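Local coordinates for protein V-type ATPase 116 kDa subunit (Meiothermus ruber, PDB 3RRK) that probably takes part in rotary, proton-transporting ATP-driven transport as V-ATPase subunit I, a homologue of subunit a, represented here by its cytoplasmic N-terminal domain, at residues P56-E61 and A272-V277; L62-A67 and E96-L101; A67-A72 and T265-E270; A72-T77 and R107-G112. All coordinates share one frame; numbering follows the deposited sequence.

All four contacts use helix 56-79. Contacts 1 and 3 join it to helix 224-281, which runs in roughly the opposite sense near contact 3. Contacts 2 and 4 join it to helix 94-138, and near contact 4 these two helices run in a similar direction. Contact 1 lies at the surface, its centre about 27 Å from that of the chain, and relies on a tyrosine-glutamate hydrogen bond. Contacts 2 to 4 are partly buried. Contact 2 pairs a salt bridge with a small apolar touch, contact 3 is valine against alanine, and contact 4 sets a glutamine amide oxygen and a serine against an alanine. Contacts 2 and 3 meet through Trp-65 and Leu-101.

Contact 1 of 4, residues P56-E61 and A272-V277; sequences PTEEAE and ARYKAV
Tyr-274 reaches from helix 224-281 to two glutamates on helix 56-79. Its OH donates a hydrogen bond to Glu-61 OE1. The modelled separation of 2.4 Å between Tyr-274 OH and Glu-61 OE1 is very short, and its exact value is doubtful at this resolution. OE1 comes in at the edge of the phenol ring, in the ring plane. The carboxylate itself is turned almost upright to the ring, with the planes 87° apart. Glu-61 is extended beyond CG, and its CB also lies 3.8 Å from Tyr-274 CZ. Segment 56-61 belongs to the N-terminal proximal lobe family region, and the contact joins its helix to helix 224-281 beside the four-stranded sheet that holds strand 310-313. Val-277, one turn along from Tyr-274, packs on Ile-312 of that strand. Glu-58 meets the same ring mainly with its backbone. Its O is 3.4 Å from Tyr-274 CE1, in an oblique approach, and Glu-58 CB is 4.1 Å from the same CE1. The acidic end of Glu-58 leads away from the tyrosine, and its OE1 is hydrogen-bonded to Ser-55 N. Tyr-274 CB packs on Leu-62, and its CE2 lies against Trp-65.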
loop_
_atom_site.group_PDB
_atom_site.type_symbol
_atom_site.label_atom_id
_atom_site.label_comp_id
_atom_site.label_asym_id
_atom_site.label_seq_id
_atom_site.Cartn_x
_atom_site.Cartn_y
_atom_site.Cartn_z
ATOM N N PRO A 56 -13.125 -26.405 13.330
ATOM C CA PRO A 56 -12.237 -25.349 13.832
ATOM C C PRO A 56 -10.880 -25.499 13.192
ATOM O O PRO A 56 -10.254 -24.529 12.784
ATOM C CB PRO A 56 -12.154 -25.650 15.322
ATOM C CG PRO A 56 -13.494 -26.286 15.640
ATOM C CD PRO A 56 -13.956 -26.995 14.392
ATOM N N THR A 57 -10.448 -26.742 13.069
ATOM C CA THR A 57 -9.185 -27.049 12.415
ATOM C C THR A 57 -9.115 -26.606 10.955
ATOM O O THR A 57 -8.128 -25.999 10.535
ATOM C CB THR A 57 -8.850 -28.534 12.572
ATOM O OG1 THR A 57 -8.531 -28.783 13.950
ATOM C CG2 THR A 57 -7.671 -28.908 11.713
ATOM N N GLU A 58 -10.157 -26.877 10.178
ATOM C CA GLU A 58 -10.172 -26.422 8.788
ATOM C C GLU A 58 -10.293 -24.892 8.635
ATOM O O GLU A 58 -9.720 -24.295 7.709
ATOM C CB GLU A 58 -11.264 -27.140 8.004
ATOM C CG GLU A 58 -10.925 -28.578 7.680
ATOM C CD GLU A 58 -12.128 -29.503 7.770
ATOM O OE1 GLU A 58 -13.149 -29.117 8.385
ATOM O OE2 GLU A 58 -12.044 -30.624 7.232
ATOM N N GLU A 59 -11.041 -24.258 9.538
ATOM C CA GLU A 59 -11.118 -22.808 9.547
ATOM C C GLU A 59 -9.748 -22.176 9.810
ATOM O O GLU A 59 -9.413 -21.126 9.250
ATOM C CB GLU A 59 -12.179 -22.320 10.530
ATOM C CG GLU A 59 -13.550 -22.168 9.874
ATOM C CD GLU A 59 -14.698 -22.338 10.858
ATOM O OE1 GLU A 59 -14.528 -21.944 12.036
ATOM O OE2 GLU A 59 -15.770 -22.867 10.456
ATOM N N ALA A 60 -8.934 -22.835 10.624
ATOM C CA ALA A 60 -7.617 -22.310 10.891
ATOM C C ALA A 60 -6.709 -22.454 9.668
ATOM O O ALA A 60 -5.877 -21.587 9.382
ATOM C CB ALA A 60 -7.041 -22.973 12.083
ATOM N N GLU A 61 -6.868 -23.543 8.934
ATOM C CA GLU A 61 -6.142 -23.700 7.672
ATOM C C GLU A 61 -6.534 -22.615 6.664
ATOM O O GLU A 61 -5.671 -22.012 6.019
ATOM C CB GLU A 61 -6.359 -25.107 7.084
ATOM C CG GLU A 61 -5.844 -26.255 7.977
ATOM C CD GLU A 61 -6.393 -27.640 7.608
ATOM O OE1 GLU A 61 -7.084 -27.781 6.568
ATOM O OE2 GLU A 61 -6.146 -28.596 8.377
ATOM N N ALA A 272 -10.296 -20.479 -2.289
ATOM C CA ALA A 272 -11.537 -20.767 -3.007
ATOM C C ALA A 272 -12.093 -22.125 -2.630
ATOM O O ALA A 272 -13.302 -22.303 -2.457
ATOM C CB ALA A 272 -11.319 -20.692 -4.515
ATOM N N ARG A 273 -11.198 -23.088 -2.515
ATOM C CA ARG A 273 -11.592 -24.450 -2.222
ATOM C C ARG A 273 -12.219 -24.504 -0.833
ATOM O O ARG A 273 -13.289 -25.075 -0.648
ATOM C CB ARG A 273 -10.364 -25.349 -2.322
ATOM C CG ARG A 273 -10.556 -26.801 -1.965
ATOM C CD ARG A 273 -9.253 -27.541 -2.234
ATOM N NE ARG A 273 -8.668 -27.104 -3.504
ATOM C CZ ARG A 273 -7.386 -27.241 -3.835
ATOM N NH1 ARG A 273 -6.530 -27.805 -2.992
ATOM N NH2 ARG A 273 -6.956 -26.801 -5.011
ATOM N N TYR A 274 -11.562 -23.883 0.137
ATOM C CA TYR A 274 -12.074 -23.865 1.500
ATOM C C TYR A 274 -13.364 -23.087 1.620
ATOM O O TYR A 274 -14.289 -23.531 2.283
ATOM C CB TYR A 274 -11.045 -23.277 2.471
ATOM C CG TYR A 274 -10.051 -24.283 2.984
ATOM C CD1 TYR A 274 -10.237 -24.918 4.205
ATOM C CD2 TYR A 274 -8.937 -24.609 2.240
ATOM C CE1 TYR A 274 -9.321 -25.847 4.670
ATOM C CE2 TYR A 274 -8.027 -25.530 2.687
ATOM C CZ TYR A 274 -8.215 -26.146 3.900
ATOM O OH TYR A 274 -7.281 -27.060 4.331
ATOM N N LYS A 275 -13.421 -21.912 1.008
ATOM C CA LYS A 275 -14.636 -21.105 1.082
ATOM C C LYS A 275 -15.821 -21.832 0.427
ATOM O O LYS A 275 -16.901 -21.935 1.019
ATOM C CB LYS A 275 -14.433 -19.701 0.484
ATOM C CG LYS A 275 -13.639 -18.739 1.380
ATOM C CD LYS A 275 -13.921 -17.268 1.045
ATOM C CE LYS A 275 -12.936 -16.300 1.708
ATOM N NZ LYS A 275 -13.201 -16.013 3.159
ATOM N N ALA A 276 -15.612 -22.348 -0.782
ATOM C CA ALA A 276 -16.660 -23.084 -1.501
ATOM C C ALA A 276 -17.378 -24.054 -0.577
ATOM O O ALA A 276 -18.604 -24.034 -0.442
ATOM C CB ALA A 276 -16.061 -23.842 -2.679
ATOM N N VAL A 277 -16.598 -24.917 0.050
ATOM C CA VAL A 277 -17.134 -25.841 1.027
ATOM C C VAL A 277 -17.943 -25.133 2.115
ATOM O O VAL A 277 -19.039 -25.573 2.469
ATOM C CB VAL A 277 -16.004 -26.641 1.687
ATOM C CG1 VAL A 277 -16.559 -27.560 2.762
ATOM C CG2 VAL A 277 -15.241 -27.418 0.629
#

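Contact 2 of 4, residues L62-A67 and E96-L101; sequences LKRWEA and EAEAVL
Arg-64 and Glu-98 form a salt bridge between helices 56-79 and 94-138. From the start of the arginine side chain the partner is Glu-98 OE2, which lies 3.3 Å from Arg-64 CB. CG and CD pass the same oxygen, with Arg-64 CD at 3.7 Å from Glu-98 OE2. The chain then bends at chi3 (47°), which brings the NE and NH2 edge of the guanidinium alongside the carboxylate. NE of Arg-64 donates to Glu-98 OE2 at 2.7 Å, and the bond is nearly straight at 165°. NH2 of Arg-64 donates to Glu-98 OE1 at 2.8 Å. The grip is therefore side-on, one nitrogen to each oxygen, both met on the syn side. The two planes are only 17° apart. Helices 56-79 and 94-138 pack together with the long helix 224-281, which touches Trp-65, Ala-97 and Leu-101, as a three-helix bundle. Arg-64 NH2 also bridges to Glu-95. A leucine in place of Arg-64 would probably leave Glu-98 and Glu-95 without their positive mate and free the Glu-98 carboxylate to turn. A water donates to Glu-98 OE2 at 2.7 Å and also to the backbone O of Arg-64, so that OE2 has a second hydrogen-bond donor besides NE. One residue on from Arg-64, Trp-65 CZ3 approaches Ala-97 CB at 4.5 Å, obliquely to the indole.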
loop_
_atom_site.group_PDB
_atom_site.type_symbol
_atom_site.label_atom_id
_atom_site.label_comp_id
_atom_site.label_asym_id
_atom_site.label_seq_id
_atom_site.Cartn_x
_atom_site.Cartn_y
_atom_site.Cartn_z
ATOM N N LEU A 62 -7.838 -22.357 6.537
ATOM C CA LEU A 62 -8.319 -21.304 5.658
ATOM C C LEU A 62 -7.643 -19.988 6.026
ATOM O O LEU A 62 -7.099 -19.319 5.151
ATOM C CB LEU A 62 -9.846 -21.177 5.724
ATOM C CG LEU A 62 -10.506 -19.967 5.022
ATOM C CD1 LEU A 62 -10.007 -19.779 3.575
ATOM C CD2 LEU A 62 -12.045 -20.047 5.059
ATOM N N LYS A 63 -7.659 -19.631 7.315
ATOM C CA LYS A 63 -7.073 -18.365 7.737
ATOM C C LYS A 63 -5.600 -18.302 7.349
ATOM O O LYS A 63 -5.131 -17.266 6.886
ATOM C CB LYS A 63 -7.245 -18.122 9.242
ATOM C CG LYS A 63 -8.673 -17.879 9.710
ATOM C CD LYS A 63 -9.165 -16.459 9.424
ATOM C CE LYS A 63 -8.908 -15.523 10.607
ATOM N NZ LYS A 63 -9.416 -14.132 10.362
ATOM N N ARG A 64 -4.867 -19.400 7.528
ATOM C CA ARG A 64 -3.438 -19.421 7.168
ATOM C C ARG A 64 -3.186 -19.306 5.662
ATOM O O ARG A 64 -2.199 -18.677 5.240
ATOM C CB ARG A 64 -2.704 -20.635 7.780
ATOM C CG ARG A 64 -2.754 -20.632 9.320
ATOM C CD ARG A 64 -2.447 -21.994 9.941
ATOM N NE ARG A 64 -1.265 -22.603 9.338
ATOM C CZ ARG A 64 -0.867 -23.839 9.603
ATOM N NH1 ARG A 64 -1.562 -24.584 10.453
ATOM N NH2 ARG A 64 0.220 -24.324 9.025
ATOM N N TRP A 65 -4.076 -19.889 4.853
ATOM C CA TRP A 65 -3.944 -19.769 3.397
ATOM C C TRP A 65 -4.234 -18.351 2.921
ATOM O O TRP A 65 -3.613 -17.865 1.978
ATOM C CB TRP A 65 -4.843 -20.772 2.674
ATOM C CG TRP A 65 -4.278 -22.134 2.551
ATOM C CD1 TRP A 65 -4.748 -23.270 3.143
ATOM C CD2 TRP A 65 -3.121 -22.522 1.798
ATOM N NE1 TRP A 65 -3.962 -24.347 2.797
ATOM C CE2 TRP A 65 -2.959 -23.916 1.966
ATOM C CE3 TRP A 65 -2.210 -21.827 0.990
ATOM C CZ2 TRP A 65 -1.919 -24.631 1.367
ATOM C CZ3 TRP A 65 -1.183 -22.537 0.383
ATOM C CH2 TRP A 65 -1.048 -23.930 0.577
ATOM N N GLU A 66 -5.185 -17.697 3.582
ATOM C CA GLU A 66 -5.481 -16.298 3.298
ATOM C C GLU A 66 -4.285 -15.406 3.625
ATOM O O GLU A 66 -3.994 -14.453 2.908
ATOM C CB GLU A 66 -6.707 -15.849 4.073
ATOM C CG GLU A 66 -8.003 -16.502 3.613
ATOM C CD GLU A 66 -9.201 -16.063 4.439
ATOM O OE1 GLU A 66 -9.033 -15.913 5.679
ATOM O OE2 GLU A 66 -10.298 -15.869 3.842
ATOM N N ALA A 67 -3.590 -15.739 4.708
ATOM C CA ALA A 67 -2.390 -15.017 5.130
ATOM C C ALA A 67 -1.275 -15.232 4.107
ATOM O O ALA A 67 -0.554 -14.293 3.757
ATOM C CB ALA A 67 -1.950 -15.470 6.539
ATOM N N GLU A 96 5.300 -25.938 4.530
ATOM C CA GLU A 96 6.379 -25.590 3.612
ATOM C C GLU A 96 6.159 -24.208 2.975
ATOM O O GLU A 96 7.070 -23.386 2.946
ATOM C CB GLU A 96 6.504 -26.670 2.551
ATOM C CG GLU A 96 7.857 -26.868 1.969
ATOM C CD GLU A 96 7.895 -28.046 0.988
ATOM O OE1 GLU A 96 6.866 -28.755 0.808
ATOM O OE2 GLU A 96 8.971 -28.253 0.391
ATOM N N ALA A 97 4.953 -23.943 2.478
ATOM C CA ALA A 97 4.638 -22.639 1.868
ATOM C C ALA A 97 4.876 -21.494 2.840
ATOM O O ALA A 97 5.497 -20.476 2.516
ATOM C CB ALA A 97 3.185 -22.590 1.364
ATOM N N GLU A 98 4.348 -21.664 4.036
ATOM C CA GLU A 98 4.490 -20.657 5.042
ATOM C C GLU A 98 5.981 -20.455 5.416
ATOM O O GLU A 98 6.427 -19.327 5.672
ATOM C CB GLU A 98 3.703 -21.080 6.268
ATOM C CG GLU A 98 2.200 -20.945 6.202
ATOM C CD GLU A 98 1.569 -21.639 7.418
ATOM O OE1 GLU A 98 2.162 -22.632 7.912
ATOM O OE2 GLU A 98 0.512 -21.189 7.897
ATOM N N ALA A 99 6.745 -21.549 5.452
ATOM C CA ALA A 99 8.147 -21.501 5.891
ATOM C C ALA A 99 9.012 -20.815 4.850
ATOM O O ALA A 99 10.006 -20.171 5.186
ATOM C CB ALA A 99 8.682 -22.906 6.195
ATOM N N VAL A 100 8.624 -20.965 3.588
ATOM C CA VAL A 100 9.322 -20.357 2.461
ATOM C C VAL A 100 9.038 -18.857 2.349
ATOM O O VAL A 100 9.871 -18.098 1.870
ATOM C CB VAL A 100 8.943 -21.079 1.125
ATOM C CG1 VAL A 100 9.439 -20.313 -0.113
ATOM C CG2 VAL A 100 9.493 -22.486 1.139
ATOM N N LEU A 101 7.877 -18.436 2.828
ATOM C CA LEU A 101 7.385 -17.091 2.577
ATOM C C LEU A 101 7.654 -16.078 3.693
ATOM O O LEU A 101 7.812 -14.895 3.410
ATOM C CB LEU A 101 5.883 -17.145 2.277
ATOM C CG LEU A 101 5.127 -15.827 2.086
ATOM C CD1 LEU A 101 5.622 -15.117 0.819
ATOM C CD2 LEU A 101 3.600 -16.089 2.005
HETATM O O HOH W 1 0.350 -18.530 7.288
#

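Contact 3 of 4, residues A67-A72 and T265-E270; sequences AVVSQA and TRAKDE
Val-69 lays its CG2 methyl on Ala-267, with Val-69 CG2 at 3.4 Å from Ala-267 CB. The same methyl reaches past the alanine to the next peptide, and lies 3.5 Å from the backbone N of Lys-268. CG2 is placed there because it stands anti to the carbonyl carbon of Val-69, beside the backbone N. The preceding residue completes the grip. Val-68 CG1 lies 3.7 Å from Ala-267 CB, so two valine methyls bracket one alanine methyl. A small side chain at this point goes with a close approach of the backbones: the CA atoms of Val-69 and Ala-267 are 5.6 Å apart. Lys-268 adds its aliphatic part at the margin, with CD of Lys-268 4.4 Å from Val-69 CG2. No hydrogen bond crosses between the segments. A salt bridge runs along helix 224-281 itself. Arg-266 NE donates to Glu-270 OE2, one turn on, at 3.0 Å and 167°. The bond lies in the guanidinium plane and uses the anti lone pair of OE2. Arg-266 NH1 further bonds the backbone O of Phe-90 and of Gly-92, which ties the helix to the loop before helix 94-138. Trp-65 packs on Ala-267, Arg-266 and Glu-270, and Leu-101 of helix 94-138 packs on Val-68. The axes of the two short segments come within 8.5 Å at an angle of 142°. This is the roughly antiparallel, apolar seam of a helical bundle, here between the two alpha/beta lobes of the domain.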
loop_
_atom_site.group_PDB
_atom_site.type_symbol
_atom_site.label_atom_id
_atom_site.label_comp_id
_atom_site.label_asym_id
_atom_site.label_seq_id
_atom_site.Cartn_x
_atom_site.Cartn_y
_atom_site.Cartn_z
ATOM N N ALA A 67 -3.590 -15.739 4.708
ATOM C CA ALA A 67 -2.390 -15.017 5.130
ATOM C C ALA A 67 -1.275 -15.232 4.107
ATOM O O ALA A 67 -0.554 -14.293 3.757
ATOM C CB ALA A 67 -1.950 -15.470 6.539
ATOM N N VAL A 68 -1.137 -16.464 3.620
ATOM C CA VAL A 68 -0.251 -16.707 2.489
ATOM C C VAL A 68 -0.625 -15.839 1.278
ATOM O O VAL A 68 0.230 -15.191 0.689
ATOM C CB VAL A 68 -0.233 -18.171 2.051
ATOM C CG1 VAL A 68 0.696 -18.328 0.869
ATOM C CG2 VAL A 68 0.190 -19.078 3.187
ATOM N N VAL A 69 -1.901 -15.796 0.921
ATOM C CA VAL A 69 -2.306 -14.962 -0.208
ATOM C C VAL A 69 -1.892 -13.506 0.012
ATOM O O VAL A 69 -1.279 -12.871 -0.842
ATOM C CB VAL A 69 -3.830 -15.023 -0.467
ATOM C CG1 VAL A 69 -4.267 -13.846 -1.329
ATOM C CG2 VAL A 69 -4.224 -16.350 -1.103
ATOM N N SER A 70 -2.236 -12.974 1.168
ATOM C CA SER A 70 -1.961 -11.574 1.461
ATOM C C SER A 70 -0.458 -11.242 1.537
ATOM O O SER A 70 -0.026 -10.211 1.050
ATOM C CB SER A 70 -2.690 -11.181 2.740
ATOM O OG SER A 70 -1.952 -10.221 3.460
ATOM N N GLN A 71 0.342 -12.125 2.123
ATOM C CA GLN A 71 1.785 -11.882 2.216
ATOM C C GLN A 71 2.515 -11.977 0.884
ATOM O O GLN A 71 3.486 -11.257 0.646
ATOM C CB GLN A 71 2.440 -12.851 3.195
ATOM C CG GLN A 71 2.176 -12.582 4.650
ATOM C CD GLN A 71 2.437 -13.814 5.513
ATOM O OE1 GLN A 71 1.706 -14.068 6.468
ATOM N NE2 GLN A 71 3.472 -14.587 5.175
ATOM N N ALA A 72 2.079 -12.895 0.027
ATOM C CA ALA A 72 2.666 -12.991 -1.298
ATOM C C ALA A 72 2.298 -11.754 -2.131
ATOM O O ALA A 72 3.163 -11.174 -2.783
ATOM C CB ALA A 72 2.236 -14.273 -1.992
ATOM N N THR A 265 -0.431 -18.416 -6.273
ATOM C CA THR A 265 -1.310 -19.198 -7.101
ATOM C C THR A 265 -1.904 -20.360 -6.310
ATOM O O THR A 265 -3.126 -20.495 -6.189
ATOM C CB THR A 265 -0.568 -19.663 -8.344
ATOM O OG1 THR A 265 -0.146 -18.507 -9.069
ATOM C CG2 THR A 265 -1.462 -20.501 -9.234
ATOM N N ARG A 266 -1.053 -21.189 -5.738
ATOM C CA ARG A 266 -1.567 -22.288 -4.934
ATOM C C ARG A 266 -2.547 -21.799 -3.852
ATOM O O ARG A 266 -3.583 -22.429 -3.614
ATOM C CB ARG A 266 -0.406 -23.066 -4.328
ATOM C CG ARG A 266 -0.772 -23.982 -3.187
ATOM C CD ARG A 266 -1.473 -25.228 -3.655
ATOM N NE ARG A 266 -1.769 -26.130 -2.543
ATOM C CZ ARG A 266 -0.861 -26.885 -1.923
ATOM N NH1 ARG A 266 0.428 -26.845 -2.292
ATOM N NH2 ARG A 266 -1.240 -27.675 -0.922
ATOM N N ALA A 267 -2.229 -20.668 -3.218
ATOM C CA ALA A 267 -3.035 -20.168 -2.107
ATOM C C ALA A 267 -4.371 -19.582 -2.555
ATOM O O ALA A 267 -5.388 -19.813 -1.919
ATOM C CB ALA A 267 -2.249 -19.171 -1.242
ATOM N N LYS A 268 -4.376 -18.823 -3.641
ATOM C CA LYS A 268 -5.643 -18.372 -4.222
ATOM C C LYS A 268 -6.619 -19.528 -4.399
ATOM O O LYS A 268 -7.785 -19.411 -4.016
ATOM C CB LYS A 268 -5.418 -17.667 -5.554
ATOM C CG LYS A 268 -5.116 -16.178 -5.398
ATOM C CD LYS A 268 -6.328 -15.469 -4.830
ATOM C CE LYS A 268 -6.529 -14.090 -5.437
ATOM N NZ LYS A 268 -7.405 -13.237 -4.576
ATOM N N ASP A 269 -6.145 -20.647 -4.946
ATOM C CA ASP A 269 -7.007 -21.813 -5.154
ATOM C C ASP A 269 -7.399 -22.466 -3.858
ATOM O O ASP A 269 -8.502 -23.016 -3.742
ATOM C CB ASP A 269 -6.338 -22.885 -6.023
ATOM C CG ASP A 269 -5.890 -22.353 -7.361
ATOM O OD1 ASP A 269 -6.465 -21.340 -7.830
ATOM O OD2 ASP A 269 -4.952 -22.950 -7.936
ATOM N N GLU A 270 -6.477 -22.446 -2.897
ATOM C CA GLU A 270 -6.725 -23.104 -1.632
ATOM C C GLU A 270 -7.860 -22.400 -0.911
ATOM O O GLU A 270 -8.767 -23.041 -0.369
ATOM C CB GLU A 270 -5.459 -23.128 -0.785
ATOM C CG GLU A 270 -4.516 -24.212 -1.209
ATOM C CD GLU A 270 -5.071 -25.578 -0.893
ATOM O OE1 GLU A 270 -6.130 -25.646 -0.244
ATOM O OE2 GLU A 270 -4.457 -26.584 -1.285
#

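Contact 4 of 4, residues A72-T77 and R107-G112; sequences AEQSLT and RAEVLG
The amide of Gln-74 meets Ala-108 and Glu-109, and its oxygen does the touching. Gln-74 OE1 is 3.8 Å from the CB methyl of Ala-108. It is 3.5 Å from the backbone N of Glu-109, though no hydrogen bond is formed there, and 3.9 Å from Glu-109 CB. The other flat group, the carboxylate of Glu-109, does not stack on the amide. Its extended chain takes it to Lys-113, where OE2 forms a salt bridge with NZ. Gln-74 points its CG opposite its own N (chi1 167°) and then bends at chi2, which turns the amide toward helix 94-138. Ser-75 is the second point of contact. Both its CB and its OG lie 4.0 Å from Ala-108 CB, so the hydroxyl faces a methyl on this side. The polar need of OG is met within its own helix by the backbone O of Gln-71. With Ser-75 and Ala-108 small, their CA atoms come within 5.5 Å, the nearest backbone pair of the two segments. The contact is small, polar atoms set against a methyl and a backbone, with no hydrogen bond or salt bridge across it. The axes of segments 72-77 and 107-112 pass 8.9 Å apart, at 41° between their N-to-C directions. Helix 224-281 lies alongside: its Leu-260 packs on Ser-75 and Leu-76, its Leu-252 on Arg-107 and its Val-249 on Leu-111. Glu-73 OE2 is hydrogen-bonded to Trp-264 NE1 of that helix. Just before segment 107-112, Ala-105 touches Gln-74 and Ser-75, while Leu-76 packs on Leu-81 and Thr-83 of the loop leaving helix 56-79.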
loop_
_atom_site.group_PDB
_atom_site.type_symbol
_atom_site.label_atom_id
_atom_site.label_comp_id
_atom_site.label_asym_id
_atom_site.label_seq_id
_atom_site.Cartn_x
_atom_site.Cartn_y
_atom_site.Cartn_z
ATOM N N ALA A 72 2.079 -12.895 0.027
ATOM C CA ALA A 72 2.666 -12.991 -1.298
ATOM C C ALA A 72 2.298 -11.754 -2.131
ATOM O O ALA A 72 3.163 -11.174 -2.783
ATOM C CB ALA A 72 2.236 -14.273 -1.992
ATOM N N GLU A 73 1.030 -11.342 -2.102
ATOM C CA GLU A 73 0.642 -10.114 -2.799
ATOM C C GLU A 73 1.501 -8.950 -2.337
ATOM O O GLU A 73 2.125 -8.265 -3.136
ATOM C CB GLU A 73 -0.837 -9.786 -2.600
ATOM C CG GLU A 73 -1.746 -10.566 -3.554
ATOM C CD GLU A 73 -3.248 -10.346 -3.309
ATOM O OE1 GLU A 73 -3.623 -9.683 -2.306
ATOM O OE2 GLU A 73 -4.053 -10.852 -4.129
ATOM N N GLN A 74 1.544 -8.735 -1.034
ATOM C CA GLN A 74 2.331 -7.646 -0.496
ATOM C C GLN A 74 3.778 -7.729 -1.004
ATOM O O GLN A 74 4.334 -6.727 -1.436
ATOM C CB GLN A 74 2.223 -7.608 1.036
ATOM C CG GLN A 74 3.232 -6.705 1.745
ATOM C CD GLN A 74 4.467 -7.469 2.240
ATOM O OE1 GLN A 74 5.595 -7.168 1.847
ATOM N NE2 GLN A 74 4.248 -8.460 3.105
ATOM N N SER A 75 4.372 -8.922 -0.989
ATOM C CA SER A 75 5.741 -9.085 -1.471
ATOM C C SER A 75 5.909 -8.791 -2.962
ATOM O O SER A 75 6.852 -8.108 -3.360
ATOM C CB SER A 75 6.298 -10.467 -1.126
ATOM O OG SER A 75 6.177 -10.720 0.267
ATOM N N LEU A 76 4.989 -9.294 -3.782
ATOM C CA LEU A 76 5.070 -9.111 -5.226
ATOM C C LEU A 76 4.957 -7.632 -5.598
ATOM O O LEU A 76 5.659 -7.138 -6.495
ATOM C CB LEU A 76 4.003 -9.948 -5.922
ATOM C CG LEU A 76 4.279 -11.454 -5.920
ATOM C CD1 LEU A 76 2.999 -12.215 -6.232
ATOM C CD2 LEU A 76 5.380 -11.830 -6.900
ATOM N N THR A 77 4.102 -6.920 -4.872
ATOM C CA THR A 77 3.968 -5.480 -5.033
ATOM C C THR A 77 5.282 -4.739 -4.837
ATOM O O THR A 77 5.686 -3.922 -5.676
ATOM C CB THR A 77 2.920 -4.912 -4.072
ATOM O OG1 THR A 77 1.621 -5.401 -4.446
ATOM C CG2 THR A 77 2.920 -3.395 -4.135
ATOM N N ARG A 107 11.367 -9.401 4.646
ATOM C CA ARG A 107 12.362 -8.603 3.959
ATOM C C ARG A 107 11.705 -7.646 2.999
ATOM O O ARG A 107 12.116 -6.502 2.887
ATOM C CB ARG A 107 13.370 -9.475 3.225
ATOM C CG ARG A 107 14.612 -9.792 4.039
ATOM C CD ARG A 107 15.388 -10.935 3.405
ATOM N NE ARG A 107 16.008 -10.565 2.131
ATOM C CZ ARG A 107 16.131 -11.388 1.088
ATOM N NH1 ARG A 107 15.649 -12.633 1.148
ATOM N NH2 ARG A 107 16.727 -10.966 -0.027
ATOM N N ALA A 108 10.670 -8.098 2.310
ATOM C CA ALA A 108 10.059 -7.232 1.322
ATOM C C ALA A 108 9.383 -6.100 2.071
ATOM O O ALA A 108 9.425 -4.943 1.648
ATOM C CB ALA A 108 9.064 -7.996 0.427
ATOM N N GLU A 109 8.785 -6.416 3.207
ATOM C CA GLU A 109 8.067 -5.362 3.914
ATOM C C GLU A 109 9.008 -4.233 4.309
ATOM O O GLU A 109 8.689 -3.055 4.141
ATOM C CB GLU A 109 7.334 -5.898 5.133
ATOM C CG GLU A 109 6.268 -4.945 5.656
ATOM C CD GLU A 109 5.848 -5.265 7.085
ATOM O OE1 GLU A 109 6.529 -6.093 7.737
ATOM O OE2 GLU A 109 4.847 -4.680 7.563
ATOM N N VAL A 110 10.173 -4.618 4.816
ATOM C CA VAL A 110 11.187 -3.690 5.299
ATOM C C VAL A 110 11.800 -2.909 4.134
ATOM O O VAL A 110 11.821 -1.688 4.142
ATOM C CB VAL A 110 12.272 -4.459 6.110
ATOM C CG1 VAL A 110 13.563 -3.682 6.210
ATOM C CG2 VAL A 110 11.737 -4.826 7.491
ATOM N N LEU A 111 12.284 -3.612 3.122
ATOM C CA LEU A 111 12.813 -2.951 1.929
ATOM C C LEU A 111 11.837 -1.957 1.329
ATOM O O LEU A 111 12.212 -0.823 1.050
ATOM C CB LEU A 111 13.210 -3.982 0.887
ATOM C CG LEU A 111 14.377 -4.814 1.421
ATOM C CD1 LEU A 111 14.743 -5.963 0.496
ATOM C CD2 LEU A 111 15.561 -3.898 1.659
ATOM N N GLY A 112 10.588 -2.378 1.137
ATOM C CA GLY A 112 9.589 -1.525 0.527
ATOM C C GLY A 112 9.331 -0.270 1.339
ATOM O O GLY A 112 9.054 0.796 0.782
#